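Local coordinates for protein diaminopimelate decarboxylase (Aquifex aeolicus, PDB 2P3E) that probably catalyses the pyridoxal phosphate-dependent decarboxylation of meso-diaminopimelate to L-lysine, completing lysine biosynthesis by the diaminopimelate pathway, at residues P35-S41 / A391-E397; A107-K111 / N128-E134; K248-E252 / A324-I328. All blocks are in the same frame, centred on the assembly; numbering follows the deposited sequence.

Contact 1 of 3, residues P35-S41 / A391-E397; sequences PLYVYSS and AAEVLVE
Y37, V38 and Y39 pair in parallel with E393, V394 and L395, joining two strands from near opposite ends of the chain within the mixed beta-sheet that stands beside the TIM barrel in this class of decarboxylase. Backbone hydrogen bonds run to and fro between strands 36-40 and 392-397, starting with Y37 N to A392 O (3.0 Å). V394 N then reaches Y37 O, Y39 N reaches V394 O, and V396 N reaches Y39 O at 2.8 Å in a nearly straight bond (N-H...O 175°). S41 N extends the series by donating to V396 O, just where strand 36-40 gives way to helix 41-54.

One face of the pair is aliphatic. L36 CD1 lies 3.7 Å from A392 CB, V38 CG2 meets V394 CG2 at 3.6 Å, and V38 CG1 touches V396 CG2; L28 and F32 of helix 25-32 pack on this side. The other face carries the tyrosines. E393 turns its CG away from its own carbonyl carbon (chi1 -68°) and extends past CG, laying its chain between the CB of Y37 and the ring edge of Y39. Its carboxylate, steeply tilted against the Y39 ring (planes 74° apart), accepts a short hydrogen bond from Y39 OH on the anti side of OE2 (2.5 Å). Outside the pair, N67 bonds Y39 OH and N69 bonds E393 OE1, so both partners of this buried bond are held twice. The hydroxyl of Y37 instead reaches D315 O, and the side chain of Y37 lies about 8 Å from those of R318 and Y377, which probably bind substrate.

Where the strands end, L395 CD1 rests on the backbone of S41, and S41 OG donates to E397 OE1 at 2.7 Å.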
loop_
_atom_site.group_PDB
_atom_site.type_symbol
_atom_site.label_atom_id
_atom_site.label_comp_id
_atom_site.label_asym_id
_atom_site.label_seq_id
_atom_site.Cartn_x
_atom_site.Cartn_y
_atom_site.Cartn_z
ATOM N N PRO B 35 10.011 -7.561 -10.983
ATOM C CA PRO B 35 9.725 -6.184 -11.402
ATOM C C PRO B 35 10.932 -5.261 -11.223
ATOM O O PRO B 35 11.740 -5.470 -10.315
ATOM C CB PRO B 35 8.594 -5.740 -10.452
ATOM C CG PRO B 35 8.003 -7.017 -9.938
ATOM C CD PRO B 35 9.140 -7.997 -9.870
ATOM N N LEU B 36 11.045 -4.265 -12.100
ATOM C CA LEU B 36 12.154 -3.312 -12.091
ATOM C C LEU B 36 11.658 -1.890 -12.342
ATOM O O LEU B 36 10.999 -1.617 -13.364
ATOM C CB LEU B 36 13.190 -3.683 -13.177
ATOM C CG LEU B 36 14.508 -2.898 -13.211
ATOM C CD1 LEU B 36 15.293 -3.158 -11.926
ATOM C CD2 LEU B 36 15.370 -3.267 -14.443
ATOM N N TYR B 37 11.968 -0.987 -11.414
ATOM C CA TYR B 37 11.755 0.440 -11.644
ATOM C C TYR B 37 12.993 1.045 -12.282
ATOM O O TYR B 37 14.104 0.945 -11.741
ATOM C CB TYR B 37 11.439 1.164 -10.336
ATOM C CG TYR B 37 9.964 1.183 -9.974
ATOM C CD1 TYR B 37 9.439 0.332 -8.991
ATOM C CD2 TYR B 37 9.092 2.059 -10.620
ATOM C CE1 TYR B 37 8.057 0.375 -8.653
ATOM C CE2 TYR B 37 7.734 2.092 -10.310
ATOM C CZ TYR B 37 7.225 1.253 -9.330
ATOM O OH TYR B 37 5.871 1.341 -9.044
ATOM N N VAL B 38 12.796 1.701 -13.419
ATOM C CA VAL B 38 13.905 2.302 -14.167
ATOM C C VAL B 38 13.656 3.799 -14.300
ATOM O O VAL B 38 12.576 4.194 -14.729
ATOM C CB VAL B 38 14.037 1.655 -15.581
ATOM C CG1 VAL B 38 15.230 2.272 -16.353
ATOM C CG2 VAL B 38 14.201 0.128 -15.472
ATOM N N TYR B 39 14.652 4.616 -13.923
ATOM C CA TYR B 39 14.530 6.054 -13.965
ATOM C C TYR B 39 15.529 6.688 -14.942
ATOM O O TYR B 39 16.668 6.218 -15.072
ATOM C CB TYR B 39 14.750 6.653 -12.564
ATOM C CG TYR B 39 13.784 6.147 -11.511
ATOM C CD1 TYR B 39 12.555 6.770 -11.304
ATOM C CD2 TYR B 39 14.092 5.027 -10.741
ATOM C CE1 TYR B 39 11.658 6.292 -10.325
ATOM C CE2 TYR B 39 13.212 4.558 -9.749
ATOM C CZ TYR B 39 12.012 5.180 -9.559
ATOM O OH TYR B 39 11.181 4.680 -8.577
ATOM N N SER B 40 15.095 7.767 -15.590
ATOM C CA SER B 40 15.954 8.584 -16.459
ATOM C C SER B 40 16.513 9.762 -15.679
ATOM O O SER B 40 15.778 10.664 -15.266
ATOM C CB SER B 40 15.171 9.077 -17.687
ATOM O OG SER B 40 15.832 10.179 -18.324
ATOM N N SER B 41 17.836 9.769 -15.509
ATOM C CA SER B 41 18.515 10.849 -14.825
ATOM C C SER B 41 18.296 12.193 -15.531
ATOM O O SER B 41 17.959 13.200 -14.882
ATOM C CB SER B 41 20.016 10.536 -14.718
ATOM O OG SER B 41 20.685 11.525 -13.973
ATOM N N ALA B 391 10.658 -4.138 -5.684
ATOM C CA ALA B 391 11.473 -4.146 -6.890
ATOM C C ALA B 391 12.823 -3.483 -6.675
ATOM O O ALA B 391 12.957 -2.594 -5.822
ATOM C CB ALA B 391 10.725 -3.406 -7.995
ATOM N N ALA B 392 13.806 -3.885 -7.494
ATOM C CA ALA B 392 15.051 -3.110 -7.628
ATOM C C ALA B 392 14.713 -1.784 -8.337
ATOM O O ALA B 392 13.724 -1.702 -9.074
ATOM C CB ALA B 392 16.098 -3.887 -8.431
ATOM N N GLU B 393 15.534 -0.766 -8.086
ATOM C CA GLU B 393 15.447 0.500 -8.793
ATOM C C GLU B 393 16.804 0.839 -9.450
ATOM O O GLU B 393 17.841 0.780 -8.811
ATOM C CB GLU B 393 15.066 1.621 -7.833
ATOM C CG GLU B 393 13.619 1.530 -7.271
ATOM C CD GLU B 393 13.277 2.728 -6.363
ATOM O OE1 GLU B 393 13.934 2.912 -5.295
ATOM O OE2 GLU B 393 12.345 3.489 -6.698
ATOM N N VAL B 394 16.779 1.219 -10.719
ATOM C CA VAL B 394 18.013 1.574 -11.437
ATOM C C VAL B 394 17.847 2.955 -12.055
ATOM O O VAL B 394 16.740 3.347 -12.406
ATOM C CB VAL B 394 18.380 0.532 -12.536
ATOM C CG1 VAL B 394 18.711 -0.828 -11.901
ATOM C CG2 VAL B 394 17.248 0.355 -13.515
ATOM N N LEU B 395 18.951 3.682 -12.152
ATOM C CA LEU B 395 18.982 5.030 -12.708
ATOM C C LEU B 395 19.913 5.041 -13.930
ATOM O O LEU B 395 21.118 4.733 -13.816
ATOM C CB LEU B 395 19.488 6.021 -11.667
ATOM C CG LEU B 395 19.686 7.501 -12.073
ATOM C CD1 LEU B 395 18.345 8.168 -12.317
ATOM C CD2 LEU B 395 20.457 8.214 -10.980
ATOM N N VAL B 396 19.346 5.370 -15.084
ATOM C CA VAL B 396 20.082 5.378 -16.338
ATOM C C VAL B 396 20.520 6.814 -16.669
ATOM O O VAL B 396 19.782 7.767 -16.410
ATOM C CB VAL B 396 19.247 4.781 -17.481
ATOM C CG1 VAL B 396 20.057 4.751 -18.759
ATOM C CG2 VAL B 396 18.829 3.352 -17.151
ATOM N N GLU B 397 21.739 6.963 -17.188
ATOM C CA GLU B 397 22.208 8.265 -17.658
ATOM C C GLU B 397 23.160 8.050 -18.835
ATOM O O GLU B 397 24.231 7.443 -18.662
ATOM C CB GLU B 397 22.926 9.019 -16.544
ATOM C CG GLU B 397 23.353 10.442 -16.925
ATOM C CD GLU B 397 23.913 11.216 -15.747
ATOM O OE1 GLU B 397 23.260 11.283 -14.677
ATOM O OE2 GLU B 397 25.004 11.775 -15.880
#

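Contact 2 of 3, residues A107-K111 / N128-E134; sequences AGVGK and NVESRQE
E130 and V109 meet between two neighbouring beta-alpha loops of the TIM barrel, one following strand 104-106 and the other joining strand 126-129 to helix 132-145. The side chain of E130 can be followed outward across this junction. Its CB sits 3.7 Å from V109 CG1, the two side chains crossing at about a right angle. CG, placed beside the backbone N, drops onto the carbonyl of G108, 3.3 Å from G108 O. There the chain bends sharply (chi2 -74°), folding the carboxylate back along the glycine backbone until OE2 is 3.7 Å from G108 N, a buried amide with no hydrogen-bond partner in the model. The carboxylate spends its bonds elsewhere: OE1 accepts from G177 N, and OE2 forms a salt bridge with R154, so each carboxylate oxygen of E130 has a partner of its own.

The main chain of E130 is tied as well. Its N donates to E134 OE1 (2.9 Å), approaching from above the carboxylate plane, while its O accepts from K299 of the second subunit. E134 lies in the first turn of helix 132-145, and its N is capped by S131 OG at 3.2 Å. With CG anti to the backbone N (chi1 -179°) and the chain extended beyond it, E134 reaches back from the helix toward K111, and F297 of the second subunit packs on it. The contact therefore borders the dimer interface. N128, at the end of strand 126-129, lies beside E279, which probably binds the cofactor.

K111 comes across E134 at about a right angle. In this buried salt bridge K111 NZ donates to E134 OE2 on the syn side at 2.7 Å, 24° out of the carboxylate plane.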
loop_
_atom_site.group_PDB
_atom_site.type_symbol
_atom_site.label_atom_id
_atom_site.label_comp_id
_atom_site.label_asym_id
_atom_site.label_seq_id
_atom_site.Cartn_x
_atom_site.Cartn_y
_atom_site.Cartn_z
ATOM N N ALA B 107 4.796 20.563 5.294
ATOM C CA ALA B 107 3.332 20.629 5.189
ATOM C C ALA B 107 2.628 19.432 5.830
ATOM O O ALA B 107 3.255 18.564 6.418
ATOM C CB ALA B 107 2.908 20.769 3.756
ATOM N N GLY B 108 1.310 19.418 5.712
ATOM C CA GLY B 108 0.506 18.267 6.129
ATOM C C GLY B 108 0.143 18.266 7.599
ATOM O O GLY B 108 0.604 19.108 8.385
ATOM N N VAL B 109 -0.710 17.312 7.952
ATOM C CA VAL B 109 -1.160 17.116 9.321
ATOM C C VAL B 109 -0.343 15.981 9.966
ATOM O O VAL B 109 -0.646 15.560 11.098
ATOM C CB VAL B 109 -2.687 16.799 9.374
ATOM C CG1 VAL B 109 -3.498 17.952 8.821
ATOM C CG2 VAL B 109 -3.014 15.501 8.632
ATOM N N GLY B 110 0.697 15.516 9.245
ATOM C CA GLY B 110 1.573 14.440 9.700
ATOM C C GLY B 110 2.715 14.972 10.547
ATOM O O GLY B 110 3.878 14.984 10.106
ATOM N N LYS B 111 2.372 15.408 11.766
ATOM C CA LYS B 111 3.277 16.210 12.601
ATOM C C LYS B 111 3.163 15.873 14.089
ATOM O O LYS B 111 2.483 16.562 14.860
ATOM C CB LYS B 111 3.055 17.707 12.333
ATOM C CG LYS B 111 3.493 18.097 10.903
ATOM C CD LYS B 111 3.561 19.585 10.630
ATOM C CE LYS B 111 2.313 20.045 9.948
ATOM N NZ LYS B 111 2.451 21.299 9.168
ATOM N N ASN B 128 4.216 24.958 7.095
ATOM C CA ASN B 128 2.901 25.243 6.524
ATOM C C ASN B 128 1.833 24.625 7.408
ATOM O O ASN B 128 1.590 23.408 7.383
ATOM C CB ASN B 128 2.804 24.780 5.059
ATOM C CG ASN B 128 3.734 25.559 4.154
ATOM O OD1 ASN B 128 3.896 26.776 4.315
ATOM N ND2 ASN B 128 4.346 24.877 3.197
ATOM N N VAL B 129 1.206 25.494 8.200
ATOM C CA VAL B 129 0.388 25.099 9.311
ATOM C C VAL B 129 -1.035 24.775 8.873
ATOM O O VAL B 129 -1.664 25.517 8.099
ATOM C CB VAL B 129 0.427 26.163 10.462
ATOM C CG1 VAL B 129 -0.525 25.802 11.553
ATOM C CG2 VAL B 129 1.842 26.260 11.057
ATOM N N GLU B 130 -1.518 23.659 9.413
ATOM C CA GLU B 130 -2.775 23.030 9.043
ATOM C C GLU B 130 -3.890 23.196 10.085
ATOM O O GLU B 130 -5.050 22.906 9.786
ATOM C CB GLU B 130 -2.528 21.538 8.774
ATOM C CG GLU B 130 -1.689 21.257 7.527
ATOM C CD GLU B 130 -2.443 21.476 6.215
ATOM O OE1 GLU B 130 -3.670 21.746 6.234
ATOM O OE2 GLU B 130 -1.792 21.364 5.160
ATOM N N SER B 131 -3.550 23.660 11.299
ATOM C CA SER B 131 -4.567 23.929 12.320
ATOM C C SER B 131 -4.114 24.944 13.370
ATOM O O SER B 131 -2.923 25.201 13.547
ATOM C CB SER B 131 -5.008 22.629 13.025
ATOM O OG SER B 131 -3.905 22.066 13.713
ATOM N N ARG B 132 -5.086 25.505 14.075
ATOM C CA ARG B 132 -4.802 26.411 15.179
ATOM C C ARG B 132 -4.148 25.699 16.371
ATOM O O ARG B 132 -3.296 26.269 17.053
ATOM C CB ARG B 132 -6.088 27.077 15.646
ATOM C CG ARG B 132 -5.834 28.202 16.641
ATOM C CD ARG B 132 -7.087 29.008 16.901
ATOM N NE ARG B 132 -7.439 29.870 15.767
ATOM C CZ ARG B 132 -8.228 30.936 15.865
ATOM N NH1 ARG B 132 -8.738 31.280 17.044
ATOM N NH2 ARG B 132 -8.496 31.665 14.791
ATOM N N GLN B 133 -4.567 24.463 16.643
ATOM C CA GLN B 133 -3.941 23.687 17.702
ATOM C C GLN B 133 -2.453 23.450 17.396
ATOM O O GLN B 133 -1.603 23.541 18.291
ATOM C CB GLN B 133 -4.702 22.381 17.941
ATOM C CG GLN B 133 -4.240 21.644 19.179
ATOM C CD GLN B 133 -5.165 20.522 19.586
ATOM O OE1 GLN B 133 -5.945 20.008 18.777
ATOM N NE2 GLN B 133 -5.092 20.139 20.862
ATOM N N GLU B 134 -2.149 23.199 16.121
ATOM C CA GLU B 134 -0.776 23.092 15.637
ATOM C C GLU B 134 0.028 24.369 15.903
ATOM O O GLU B 134 1.189 24.285 16.257
ATOM C CB GLU B 134 -0.731 22.711 14.142
ATOM C CG GLU B 134 0.696 22.568 13.570
ATOM C CD GLU B 134 0.739 22.336 12.060
ATOM O OE1 GLU B 134 -0.301 21.946 11.482
ATOM O OE2 GLU B 134 1.814 22.570 11.445
#

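Contact 3 of 3, residues K248-E252 / A324-I328; sequences KYKPE and AYHHI
Y325 is the pivot of this contact, its ring packed against 248-252 while its hydroxyl meets H327. A trans chi1 (-176°) swings the ring toward the other segment, where the CG of K250 lies over one face, 4.0 Å from the centroid in a CH-pi contact. The carbonyl O of Y249 sits at the ring edge, 3.4 Å from Y325 CD2, and P251 CD comes obliquely to within 3.6 Å of Y325 OH. That hydroxyl also shares a hydrogen bond with H327 ND1 (2.9 Å), each residue meeting the other near the plane of its ring; R358 adds a cation-pi partner to the tyrosine.

Between the backbones, one water donates to Y249 O at 2.7 Å and accepts from H327 N at 2.8 Å, bridging two segments of the same chain with no direct hydrogen bond across the contact. Y7 also bonds Y249 O.

The H326 CB points away from the loop, yet its ring returns far enough to present a face to the edge of the Y249 ring, a T-shaped pair with planes 72° apart. Bonds from outside orient both rings: R282 holds Y249 OH, and L372 O holds H326 ND1. R318, on which both Y249 and H326 pack, and R282 probably bind substrate, so the T-shaped pair probably belongs to the second shell of the active site, where barrel and beta domain meet.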
loop_
_atom_site.group_PDB
_atom_site.type_symbol
_atom_site.label_atom_id
_atom_site.label_comp_id
_atom_site.label_asym_id
_atom_site.label_seq_id
_atom_site.Cartn_x
_atom_site.Cartn_y
_atom_site.Cartn_z
ATOM N N LYS B 248 1.378 13.873 -18.449
ATOM C CA LYS B 248 0.735 13.035 -19.444
ATOM C C LYS B 248 0.642 11.612 -18.923
ATOM O O LYS B 248 1.649 10.959 -18.679
ATOM C CB LYS B 248 1.506 13.100 -20.769
ATOM C CG LYS B 248 0.826 12.335 -21.943
ATOM C CD LYS B 248 1.816 12.096 -23.086
ATOM C CE LYS B 248 1.106 11.548 -24.327
ATOM N NZ LYS B 248 0.255 12.603 -24.956
ATOM N N TYR B 249 -0.586 11.136 -18.727
ATOM C CA TYR B 249 -0.817 9.718 -18.449
ATOM C C TYR B 249 -1.442 9.004 -19.655
ATOM O O TYR B 249 -0.989 7.937 -20.055
ATOM C CB TYR B 249 -1.736 9.541 -17.236
ATOM C CG TYR B 249 -1.051 9.717 -15.891
ATOM C CD1 TYR B 249 -0.165 8.745 -15.396
ATOM C CD2 TYR B 249 -1.323 10.831 -15.102
ATOM C CE1 TYR B 249 0.462 8.897 -14.131
ATOM C CE2 TYR B 249 -0.714 10.998 -13.835
ATOM C CZ TYR B 249 0.189 10.031 -13.373
ATOM O OH TYR B 249 0.805 10.185 -12.150
ATOM N N LYS B 250 -2.500 9.602 -20.203
ATOM C CA LYS B 250 -3.220 9.038 -21.340
ATOM C C LYS B 250 -2.640 9.558 -22.662
ATOM O O LYS B 250 -2.111 10.683 -22.713
ATOM C CB LYS B 250 -4.716 9.359 -21.223
ATOM C CG LYS B 250 -5.380 8.673 -20.070
ATOM C CD LYS B 250 -6.702 9.323 -19.753
ATOM C CE LYS B 250 -7.490 8.483 -18.805
ATOM N NZ LYS B 250 -8.826 9.084 -18.569
ATOM N N PRO B 251 -2.712 8.741 -23.734
ATOM C CA PRO B 251 -2.142 9.157 -25.027
ATOM C C PRO B 251 -2.660 10.524 -25.478
ATOM O O PRO B 251 -1.900 11.291 -26.075
ATOM C CB PRO B 251 -2.623 8.063 -25.990
ATOM C CG PRO B 251 -2.771 6.859 -25.113
ATOM C CD PRO B 251 -3.327 7.401 -23.819
ATOM N N GLU B 252 -3.918 10.823 -25.155
ATOM C CA GLU B 252 -4.583 12.079 -25.531
ATOM C C GLU B 252 -4.336 13.257 -24.573
ATOM O O GLU B 252 -4.713 14.384 -24.896
ATOM C CB GLU B 252 -6.098 11.867 -25.698
ATOM C CG GLU B 252 -6.870 11.585 -24.384
ATOM C CD GLU B 252 -6.941 10.083 -24.017
ATOM O OE1 GLU B 252 -6.115 9.283 -24.503
ATOM O OE2 GLU B 252 -7.839 9.710 -23.235
ATOM N N ALA B 324 -6.594 4.203 -12.225
ATOM C CA ALA B 324 -5.701 5.094 -12.937
ATOM C C ALA B 324 -5.214 4.453 -14.218
ATOM O O ALA B 324 -4.981 3.233 -14.271
ATOM C CB ALA B 324 -4.500 5.480 -12.044
ATOM N N TYR B 325 -5.072 5.284 -15.249
ATOM C CA TYR B 325 -4.503 4.875 -16.515
ATOM C C TYR B 325 -2.974 5.055 -16.492
ATOM O O TYR B 325 -2.452 6.170 -16.283
ATOM C CB TYR B 325 -5.116 5.699 -17.678
ATOM C CG TYR B 325 -4.628 5.262 -19.048
ATOM C CD1 TYR B 325 -5.435 4.487 -19.891
ATOM C CD2 TYR B 325 -3.341 5.583 -19.488
ATOM C CE1 TYR B 325 -4.968 4.054 -21.125
ATOM C CE2 TYR B 325 -2.879 5.169 -20.734
ATOM C CZ TYR B 325 -3.698 4.409 -21.541
ATOM O OH TYR B 325 -3.226 4.000 -22.759
ATOM N N HIS B 326 -2.271 3.951 -16.717
ATOM C CA HIS B 326 -0.858 3.957 -17.081
ATOM C C HIS B 326 -0.720 3.287 -18.455
ATOM O O HIS B 326 -1.249 2.199 -18.670
ATOM C CB HIS B 326 -0.021 3.183 -16.051
ATOM C CG HIS B 326 0.147 3.909 -14.751
ATOM N ND1 HIS B 326 1.299 4.592 -14.423
ATOM C CD2 HIS B 326 -0.701 4.070 -13.703
ATOM C CE1 HIS B 326 1.151 5.155 -13.233
ATOM N NE2 HIS B 326 -0.049 4.849 -12.773
ATOM N N HIS B 327 -0.016 3.950 -19.359
ATOM C CA HIS B 327 0.266 3.398 -20.679
ATOM C C HIS B 327 1.210 2.201 -20.538
ATOM O O HIS B 327 2.196 2.255 -19.789
ATOM C CB HIS B 327 0.845 4.470 -21.600
ATOM C CG HIS B 327 0.715 4.155 -23.066
ATOM N ND1 HIS B 327 -0.498 3.932 -23.675
ATOM C CD2 HIS B 327 1.650 4.048 -24.042
ATOM C CE1 HIS B 327 -0.308 3.679 -24.962
ATOM N NE2 HIS B 327 0.987 3.758 -25.214
ATOM N N ILE B 328 0.864 1.105 -21.217
ATOM C CA ILE B 328 1.657 -0.132 -21.159
ATOM C C ILE B 328 2.037 -0.570 -22.585
ATOM O O ILE B 328 1.158 -0.722 -23.440
ATOM C CB ILE B 328 0.920 -1.283 -20.416
ATOM C CG1 ILE B 328 0.524 -0.825 -18.987
ATOM C CG2 ILE B 328 1.790 -2.543 -20.377
ATOM C CD1 ILE B 328 -0.205 -1.870 -18.156
HETATM O O HOH W 1 0.851 6.543 -18.691
#

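Overall arrangement
From the N terminus, the chain first lays down residues 35-41, which wait some 350 residues for their partner 391-397; contact 1 joins these two strands within the mixed sheet, and the loop it eventually closes encloses both other contacts. Within it, contact 2 shuts a short loop inside the barrel, joining consecutive beta-alpha units with helix 113-121 between them. Contact 3 follows in series: 248-252, a loop of the barrel domain after strand 238-240, meets 324-328, after the chain has entered the mixed sheet. Contacts 1 and 3 lie near one another, nearest atoms about 7 Å apart, whereas contact 2 is about 34 Å from each, centre to centre, and across the chain's centre from both.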